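Local coordinates for regulatory protein E2 (Bovine papillomavirus type 1, PDB 2JEX) that helps initiate viral DNA replication, probably by improving the DNA-binding specificity of the E1 protein, and regulates viral transcription, this chain being its N-terminal transactivation domain, at residues Q12-Q17 against W33-T38; E118-F121 against N127-W130; Y159-M162 against R167-Y170. The protein carries 1 engineered substitution. All coordinates share one frame; numbering follows the deposited sequence.

Contact 1 of 3, residues Q12-Q17 against W33-T38; sequences QETQMQ and WTAVRT
The amide nitrogen NE2 of Gln15 lies against the Ala35-Val36 backbone, gripped by two acceptors: Ala11 O, one turn back on its own helix, and Glu39 OE1, one turn on from Ala35. The two segments belong to the antiparallel helix pair 4-21 and 26-48 of the E2 transactivation domain, their axes 8.6 Å apart and 149° between directions. A third approach, NE2 to Ala35 O at 3.4 Å, is too poorly angled to count as a hydrogen bond. Glutamine suits this place because its long chain reaches the facing helix with a donor while its flank still packs. Beyond CG, which stands anti to the carbonyl carbon (chi1 -71°), the chain runs extended and crosses Val36 at about a right angle, with CD 3.7 Å from CG2 of that valine. The other oxygen of Glu39 accepts NE2 of Gln12, so both glutamines hold one carboxylate, which their donors would be expected to stabilise as an anion. Ala35, with nothing beyond CB, allows the helices to come close. Thr14 uses both of its branches: OG1 turns back to Val10 O within its helix, while the methyl turns across the groove, placing Thr14 CG2 3.8 Å from Ala35 CB.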
loop_
_atom_site.group_PDB
_atom_site.type_symbol
_atom_site.label_atom_id
_atom_site.label_comp_id
_atom_site.label_asym_id
_atom_site.label_seq_id
_atom_site.Cartn_x
_atom_site.Cartn_y
_atom_site.Cartn_z
ATOM N N GLN A 12 -17.015 14.086 3.260
ATOM C CA GLN A 12 -17.416 12.746 3.697
ATOM C C GLN A 12 -18.325 12.051 2.679
ATOM O O GLN A 12 -18.217 10.840 2.460
ATOM C CB GLN A 12 -18.113 12.820 5.053
ATOM C CG GLN A 12 -17.181 13.134 6.195
ATOM C CD GLN A 12 -17.915 13.602 7.431
ATOM O OE1 GLN A 12 -18.961 14.243 7.337
ATOM N NE2 GLN A 12 -17.364 13.292 8.603
ATOM N N GLU A 13 -19.224 12.835 2.077
ATOM C CA GLU A 13 -20.144 12.368 1.039
ATOM C C GLU A 13 -19.405 11.993 -0.245
ATOM O O GLU A 13 -19.811 11.071 -0.947
ATOM C CB GLU A 13 -21.187 13.452 0.740
ATOM C CG GLU A 13 -22.487 12.950 0.126
ATOM C CD GLU A 13 -23.515 12.556 1.173
ATOM O OE1 GLU A 13 -24.627 13.135 1.162
ATOM O OE2 GLU A 13 -23.216 11.680 2.013
ATOM N N THR A 14 -18.334 12.722 -0.551
ATOM C CA THR A 14 -17.480 12.444 -1.709
ATOM C C THR A 14 -16.786 11.079 -1.593
ATOM O O THR A 14 -16.743 10.314 -2.567
ATOM C CB THR A 14 -16.436 13.571 -1.929
ATOM O OG1 THR A 14 -17.116 14.789 -2.245
ATOM C CG2 THR A 14 -15.499 13.235 -3.072
ATOM N N GLN A 15 -16.259 10.784 -0.404
ATOM C CA GLN A 15 -15.645 9.496 -0.109
ATOM C C GLN A 15 -16.671 8.377 -0.247
ATOM O O GLN A 15 -16.393 7.351 -0.876
ATOM C CB GLN A 15 -15.057 9.484 1.302
ATOM C CG GLN A 15 -13.814 10.333 1.494
ATOM C CD GLN A 15 -13.549 10.633 2.961
ATOM O OE1 GLN A 15 -13.187 9.748 3.741
ATOM N NE2 GLN A 15 -13.733 11.886 3.341
ATOM N N MET A 16 -17.860 8.596 0.321
ATOM C CA MET A 16 -18.942 7.607 0.292
ATOM C C MET A 16 -19.475 7.360 -1.125
ATOM O O MET A 16 -19.858 6.239 -1.465
ATOM C CB MET A 16 -20.072 8.029 1.236
ATOM C CG MET A 16 -20.851 6.869 1.846
ATOM S SD MET A 16 -21.924 7.353 3.230
ATOM C CE MET A 16 -20.717 7.752 4.499
ATOM N N GLN A 17 -19.485 8.412 -1.944
ATOM C CA GLN A 17 -19.885 8.316 -3.354
ATOM C C GLN A 17 -18.863 7.567 -4.201
ATOM O O GLN A 17 -19.225 6.822 -5.106
ATOM C CB GLN A 17 -20.103 9.709 -3.951
ATOM C CG GLN A 17 -21.480 10.304 -3.682
ATOM C CD GLN A 17 -21.585 11.770 -4.093
ATOM O OE1 GLN A 17 -20.574 12.475 -4.220
ATOM N NE2 GLN A 17 -22.818 12.235 -4.292
ATOM N N TRP A 33 -8.818 10.892 -2.338
ATOM C CA TRP A 33 -7.804 11.197 -1.322
ATOM C C TRP A 33 -7.762 12.661 -0.939
ATOM O O TRP A 33 -7.414 12.993 0.191
ATOM C CB TRP A 33 -6.421 10.692 -1.717
ATOM C CG TRP A 33 -6.316 9.231 -1.501
ATOM C CD1 TRP A 33 -6.287 8.256 -2.462
ATOM C CD2 TRP A 33 -6.270 8.554 -0.238
ATOM N NE1 TRP A 33 -6.211 7.009 -1.875
ATOM C CE2 TRP A 33 -6.202 7.161 -0.513
ATOM C CE3 TRP A 33 -6.274 8.984 1.098
ATOM C CZ2 TRP A 33 -6.137 6.199 0.501
ATOM C CZ3 TRP A 33 -6.201 8.021 2.110
ATOM C CH2 TRP A 33 -6.143 6.644 1.801
ATOM N N THR A 34 -8.124 13.525 -1.884
ATOM C CA THR A 34 -8.216 14.953 -1.632
ATOM C C THR A 34 -9.396 15.264 -0.697
ATOM O O THR A 34 -9.349 16.225 0.069
ATOM C CB THR A 34 -8.366 15.721 -2.949
ATOM O OG1 THR A 34 -9.589 15.332 -3.576
ATOM C CG2 THR A 34 -7.242 15.362 -3.879
ATOM N N ALA A 35 -10.439 14.434 -0.766
ATOM C CA ALA A 35 -11.581 14.538 0.125
ATOM C C ALA A 35 -11.267 13.979 1.510
ATOM O O ALA A 35 -11.773 14.489 2.508
ATOM C CB ALA A 35 -12.785 13.842 -0.475
ATOM N N VAL A 36 -10.434 12.938 1.570
ATOM C CA VAL A 36 -9.951 12.411 2.858
ATOM C C VAL A 36 -9.100 13.469 3.555
ATOM O O VAL A 36 -9.231 13.682 4.765
ATOM C CB VAL A 36 -9.165 11.070 2.726
ATOM C CG1 VAL A 36 -8.701 10.576 4.109
ATOM C CG2 VAL A 36 -10.021 9.978 2.056
ATOM N N ARG A 37 -8.263 14.145 2.767
ATOM C CA ARG A 37 -7.407 15.233 3.227
ATOM C C ARG A 37 -8.222 16.380 3.822
ATOM O O ARG A 37 -7.959 16.820 4.944
ATOM C CB ARG A 37 -6.573 15.745 2.058
ATOM C CG ARG A 37 -5.747 16.971 2.373
ATOM C CD ARG A 37 -4.914 17.376 1.180
ATOM N NE ARG A 37 -4.039 18.506 1.482
ATOM C CZ ARG A 37 -3.087 18.949 0.669
ATOM N NH1 ARG A 37 -2.892 18.362 -0.501
ATOM N NH2 ARG A 37 -2.334 19.986 1.022
ATOM N N THR A 38 -9.194 16.859 3.048
ATOM C CA THR A 38 -10.102 17.912 3.466
ATOM C C THR A 38 -10.784 17.545 4.792
ATOM O O THR A 38 -10.663 18.291 5.750
ATOM C CB THR A 38 -11.122 18.245 2.336
ATOM O OG1 THR A 38 -10.401 18.553 1.136
ATOM C CG2 THR A 38 -12.029 19.437 2.709
#

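Contact 2 of 3, residues E118-F121 against N127-W130; sequences EVEF and NTNW
Phe121 packs the edge of its ring against Asn129: CE1 is 3.7 Å from Asn129 CB, which lies near the ring plane. CG of the phenylalanine stands anti to the carbonyl carbon (chi1 -67°), which lays the ring alongside the 127-129 backbone. The large, flat hydrocarbon suits this buried place: Ala177 of helix 173-180 and Tyr186 touch the same side chain, while Val119, a compact branched residue on the same side as Asn129, meets Phe173 and Tyr131. The segments are the closing end of an antiparallel beta hairpin formed by strands 110-120 and 128-140. Within these segments Val119 and Asn129 form the hydrogen-bonded pair, joined by Val119 N to Asn129 O at 2.7 Å and Asn129 N to Val119 O at 2.8 Å; the first is almost straight, with 176° at the hydrogen. Past the strand end, Phe121 N adds a bond to Asn127 O at 2.7 Å. The opposite face, bearing Glu118, Glu120, Thr128 and Trp130, is much looser. There the extended Glu118 chain brings OE1 nearest to the methyl of Thr128, 3.6 Å from CG2, and Thr128 OG1 makes a weak bond to Ala125 O in the turn. Charged and hydroxyl side chains suit this partly exposed face. Glu120 keeps its CB 4.2 Å from Thr128 OG1 and leads its carboxylate away from the partner strand, and Trp130 holds its indole out on the exposed side.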
loop_
_atom_site.group_PDB
_atom_site.type_symbol
_atom_site.label_atom_id
_atom_site.label_comp_id
_atom_site.label_asym_id
_atom_site.label_seq_id
_atom_site.Cartn_x
_atom_site.Cartn_y
_atom_site.Cartn_z
ATOM N N GLU A 118 3.919 -19.269 -0.820
ATOM C CA GLU A 118 3.860 -20.168 0.333
ATOM C C GLU A 118 5.238 -20.698 0.712
ATOM O O GLU A 118 5.975 -21.195 -0.140
ATOM C CB GLU A 118 2.909 -21.348 0.085
ATOM C CG GLU A 118 2.754 -22.245 1.321
ATOM C CD GLU A 118 1.947 -23.519 1.071
ATOM O OE1 GLU A 118 1.098 -23.833 1.940
ATOM O OE2 GLU A 118 2.159 -24.203 0.031
ATOM N N VAL A 119 5.577 -20.581 1.992
ATOM C CA VAL A 119 6.847 -21.099 2.497
ATOM C C VAL A 119 6.593 -22.217 3.507
ATOM O O VAL A 119 5.820 -22.053 4.453
ATOM C CB VAL A 119 7.751 -19.990 3.108
ATOM C CG1 VAL A 119 9.101 -20.573 3.534
ATOM C CG2 VAL A 119 7.988 -18.888 2.100
ATOM N N GLU A 120 7.239 -23.351 3.281
ATOM C CA GLU A 120 7.135 -24.510 4.158
ATOM C C GLU A 120 8.462 -24.673 4.882
ATOM O O GLU A 120 9.522 -24.664 4.258
ATOM C CB GLU A 120 6.802 -25.765 3.344
ATOM C CG GLU A 120 6.656 -27.038 4.164
ATOM C CD GLU A 120 6.958 -28.286 3.346
ATOM O OE1 GLU A 120 8.149 -28.545 3.070
ATOM O OE2 GLU A 120 6.012 -29.014 2.984
ATOM N N PHE A 121 8.406 -24.836 6.196
ATOM C CA PHE A 121 9.620 -24.703 6.993
ATOM C C PHE A 121 10.475 -25.942 7.258
ATOM O O PHE A 121 11.629 -25.986 6.830
ATOM C CB PHE A 121 9.368 -23.845 8.241
ATOM C CG PHE A 121 9.064 -22.416 7.904
ATOM C CD1 PHE A 121 7.761 -21.953 7.910
ATOM C CD2 PHE A 121 10.085 -21.550 7.498
ATOM C CE1 PHE A 121 7.471 -20.634 7.562
ATOM C CE2 PHE A 121 9.808 -20.228 7.147
ATOM C CZ PHE A 121 8.497 -19.769 7.178
ATOM N N ASN A 127 4.001 -26.929 8.963
ATOM C CA ASN A 127 4.829 -25.771 9.339
ATOM C C ASN A 127 5.042 -24.848 8.135
ATOM O O ASN A 127 6.023 -24.958 7.388
ATOM C CB ASN A 127 6.160 -26.210 9.969
ATOM C CG ASN A 127 6.923 -25.059 10.630
ATOM O OD1 ASN A 127 8.086 -25.219 11.006
ATOM N ND2 ASN A 127 6.282 -23.901 10.766
ATOM N N THR A 128 4.110 -23.910 8.008
ATOM C CA THR A 128 3.853 -23.165 6.789
ATOM C C THR A 128 3.607 -21.681 7.096
ATOM O O THR A 128 3.204 -21.325 8.209
ATOM C CB THR A 128 2.645 -23.825 6.060
ATOM O OG1 THR A 128 3.132 -24.820 5.141
ATOM C CG2 THR A 128 1.815 -22.846 5.320
ATOM N N ASN A 129 3.897 -20.821 6.121
ATOM C CA ASN A 129 3.499 -19.420 6.171
ATOM C C ASN A 129 3.312 -18.892 4.761
ATOM O O ASN A 129 3.888 -19.423 3.816
ATOM C CB ASN A 129 4.521 -18.572 6.926
ATOM C CG ASN A 129 3.880 -17.397 7.674
ATOM O OD1 ASN A 129 4.581 -16.524 8.168
ATOM N ND2 ASN A 129 2.549 -17.374 7.751
ATOM N N TRP A 130 2.471 -17.872 4.611
ATOM C CA TRP A 130 2.182 -17.345 3.290
ATOM C C TRP A 130 2.330 -15.831 3.192
ATOM O O TRP A 130 2.124 -15.117 4.161
ATOM C CB TRP A 130 0.838 -17.868 2.741
ATOM C CG TRP A 130 -0.346 -17.821 3.673
ATOM C CD1 TRP A 130 -0.921 -16.709 4.202
ATOM C CD2 TRP A 130 -1.123 -18.936 4.149
ATOM N NE1 TRP A 130 -1.989 -17.057 4.996
ATOM C CE2 TRP A 130 -2.132 -18.417 4.982
ATOM C CE3 TRP A 130 -1.048 -20.326 3.964
ATOM C CZ2 TRP A 130 -3.082 -19.234 5.623
ATOM C CZ3 TRP A 130 -1.994 -21.147 4.610
ATOM C CH2 TRP A 130 -2.999 -20.589 5.425
#

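Contact 3 of 3, residues Y159-M162 against R167-Y170; sequences YCTM and RIYY
With chi1 at 63°, Tyr159 sets its CG between backbone N and carbonyl carbon, folding the ring over toward Ile168 on the facing strand; Ile168 answers with CG2 anti to its own N (chi1 -65° for CG1), which points that methyl at the phenol end. The result is a CH-pi contact: Ile168 CB lies 4.2 Å from the centroid of the Tyr159 ring, over one face and displaced toward the rim. Ile168 CG2 continues the cover outward, 3.8 Å from Tyr159 CZ. A branched aliphatic chain fits here because its CB sits over the ring while CG2 reaches the phenol end. Tyr170, in the same chi1 state as Tyr159, comes to the ring's edge, its CD2 4.0 Å from Tyr159 CD1, and the two side chains are obliquely set. From within its own strand, the methyl of Thr161 meets the Tyr159 ring in plane at another part of the edge.

The backbones form an antiparallel beta hairpin, strands 157-161 and 166-169, with Tyr159 and Ile168 as a hydrogen-bonded pair. Ile168 N reaches Tyr159 O at 2.7 Å and Tyr159 N reaches Ile168 O at 2.9 Å. The short strand segments run at 137° to each other, well short of exact antiparallel alignment. On the other face Cys160 CB rests 4.4 Å from Arg167 CA, while the guanidinium of Arg167 leaves the pair for a salt bridge with Asp153, a carboxylate that Tyr169 OH also engages.

Strand 166-169 is outermost in the large antiparallel sheet of this chain; inward, Cys160 bonds through its backbone to Lys149 of strand 145-152, and Tyr159 packs on Leu137 and Met139 of strand 128-140.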
loop_
_atom_site.group_PDB
_atom_site.type_symbol
_atom_site.label_atom_id
_atom_site.label_comp_id
_atom_site.label_asym_id
_atom_site.label_seq_id
_atom_site.Cartn_x
_atom_site.Cartn_y
_atom_site.Cartn_z
ATOM N N TYR A 159 12.498 -7.176 -5.621
ATOM C CA TYR A 159 12.070 -6.491 -6.837
ATOM C C TYR A 159 13.302 -6.193 -7.672
ATOM O O TYR A 159 14.402 -6.064 -7.131
ATOM C CB TYR A 159 11.295 -5.201 -6.510
ATOM C CG TYR A 159 12.100 -4.137 -5.785
ATOM C CD1 TYR A 159 12.096 -4.063 -4.390
ATOM C CD2 TYR A 159 12.852 -3.197 -6.492
ATOM C CE1 TYR A 159 12.827 -3.097 -3.714
ATOM C CE2 TYR A 159 13.591 -2.224 -5.826
ATOM C CZ TYR A 159 13.569 -2.180 -4.433
ATOM O OH TYR A 159 14.295 -1.220 -3.762
ATOM N N CYS A 160 13.122 -6.093 -8.985
ATOM C CA CYS A 160 14.224 -5.717 -9.871
ATOM C C CYS A 160 13.955 -4.451 -10.680
ATOM O O CYS A 160 12.818 -4.184 -11.085
ATOM C CB CYS A 160 14.664 -6.877 -10.777
ATOM S SG CYS A 160 13.433 -8.164 -11.083
ATOM N N THR A 161 15.020 -3.675 -10.884
ATOM C CA THR A 161 14.984 -2.419 -11.638
ATOM C C THR A 161 16.211 -2.360 -12.549
ATOM O O THR A 161 17.101 -3.213 -12.453
ATOM C CB THR A 161 14.990 -1.179 -10.704
ATOM O OG1 THR A 161 16.263 -1.071 -10.050
ATOM C CG2 THR A 161 13.879 -1.260 -9.646
ATOM N N MET A 162 16.269 -1.362 -13.424
ATOM C CA MET A 162 17.428 -1.221 -14.308
ATOM C C MET A 162 18.277 0.018 -13.990
ATOM O O MET A 162 18.963 0.566 -14.866
ATOM C CB MET A 162 17.015 -1.292 -15.786
ATOM C CG MET A 162 16.311 -2.599 -16.168
ATOM S SD MET A 162 17.235 -4.079 -15.689
ATOM C CE MET A 162 15.910 -5.270 -15.475
ATOM N N ARG A 167 18.342 -8.449 -8.537
ATOM C CA ARG A 167 17.221 -8.571 -7.614
ATOM C C ARG A 167 17.532 -7.828 -6.324
ATOM O O ARG A 167 18.594 -8.028 -5.727
ATOM C CB ARG A 167 16.939 -10.041 -7.316
ATOM C CG ARG A 167 16.615 -10.866 -8.545
ATOM C CD ARG A 167 16.191 -12.266 -8.164
ATOM N NE ARG A 167 16.108 -13.150 -9.324
ATOM C CZ ARG A 167 15.576 -14.369 -9.311
ATOM N NH1 ARG A 167 15.052 -14.860 -8.193
ATOM N NH2 ARG A 167 15.570 -15.104 -10.426
ATOM N N ILE A 168 16.615 -6.960 -5.902
ATOM C CA ILE A 168 16.783 -6.224 -4.647
ATOM C C ILE A 168 15.782 -6.718 -3.604
ATOM O O ILE A 168 14.569 -6.533 -3.738
ATOM C CB ILE A 168 16.751 -4.684 -4.856
ATOM C CG1 ILE A 168 17.963 -4.259 -5.695
ATOM C CG2 ILE A 168 16.785 -3.947 -3.514
ATOM C CD1 ILE A 168 17.720 -3.094 -6.631
ATOM N N TYR A 169 16.314 -7.364 -2.571
ATOM C CA TYR A 169 15.502 -8.062 -1.585
ATOM C C TYR A 169 14.970 -7.131 -0.515
ATOM O O TYR A 169 15.731 -6.363 0.077
ATOM C CB TYR A 169 16.299 -9.209 -0.951
ATOM C CG TYR A 169 16.654 -10.300 -1.942
ATOM C CD1 TYR A 169 15.808 -11.395 -2.134
ATOM C CD2 TYR A 169 17.828 -10.229 -2.699
ATOM C CE1 TYR A 169 16.119 -12.385 -3.046
ATOM C CE2 TYR A 169 18.150 -11.218 -3.611
ATOM C CZ TYR A 169 17.291 -12.293 -3.781
ATOM O OH TYR A 169 17.606 -13.279 -4.681
ATOM N N TYR A 170 13.658 -7.195 -0.290
ATOM C CA TYR A 170 13.012 -6.443 0.788
ATOM C C TYR A 170 12.619 -7.364 1.943
ATOM O O TYR A 170 12.322 -6.905 3.045
ATOM C CB TYR A 170 11.822 -5.621 0.273
ATOM C CG TYR A 170 10.660 -6.397 -0.324
ATOM C CD1 TYR A 170 9.611 -6.852 0.480
ATOM C CD2 TYR A 170 10.584 -6.632 -1.701
ATOM C CE1 TYR A 170 8.532 -7.545 -0.064
ATOM C CE2 TYR A 170 9.511 -7.330 -2.260
ATOM C CZ TYR A 170 8.491 -7.777 -1.434
ATOM O OH TYR A 170 7.428 -8.457 -1.968
#

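The three contacts follow one another along the chain and sample the two halves of the elongated transactivation domain. Contact 1 lies in the helical half, its centre about 40 Å from that of contact 2 and 35 Å from that of contact 3, on the opposite side of the chain's centre from both. Contacts 2 and 3 are hairpins of the same antiparallel sheet, with centres 23 Å apart and nearest atoms about 10 Å apart. Strand 128-140 connects them: residues 128-130 are its first residues and, farther along, it touches the side chains of Tyr159 and Tyr170. Helix-helix packing and hairpin pairing thus build separate parts of the domain.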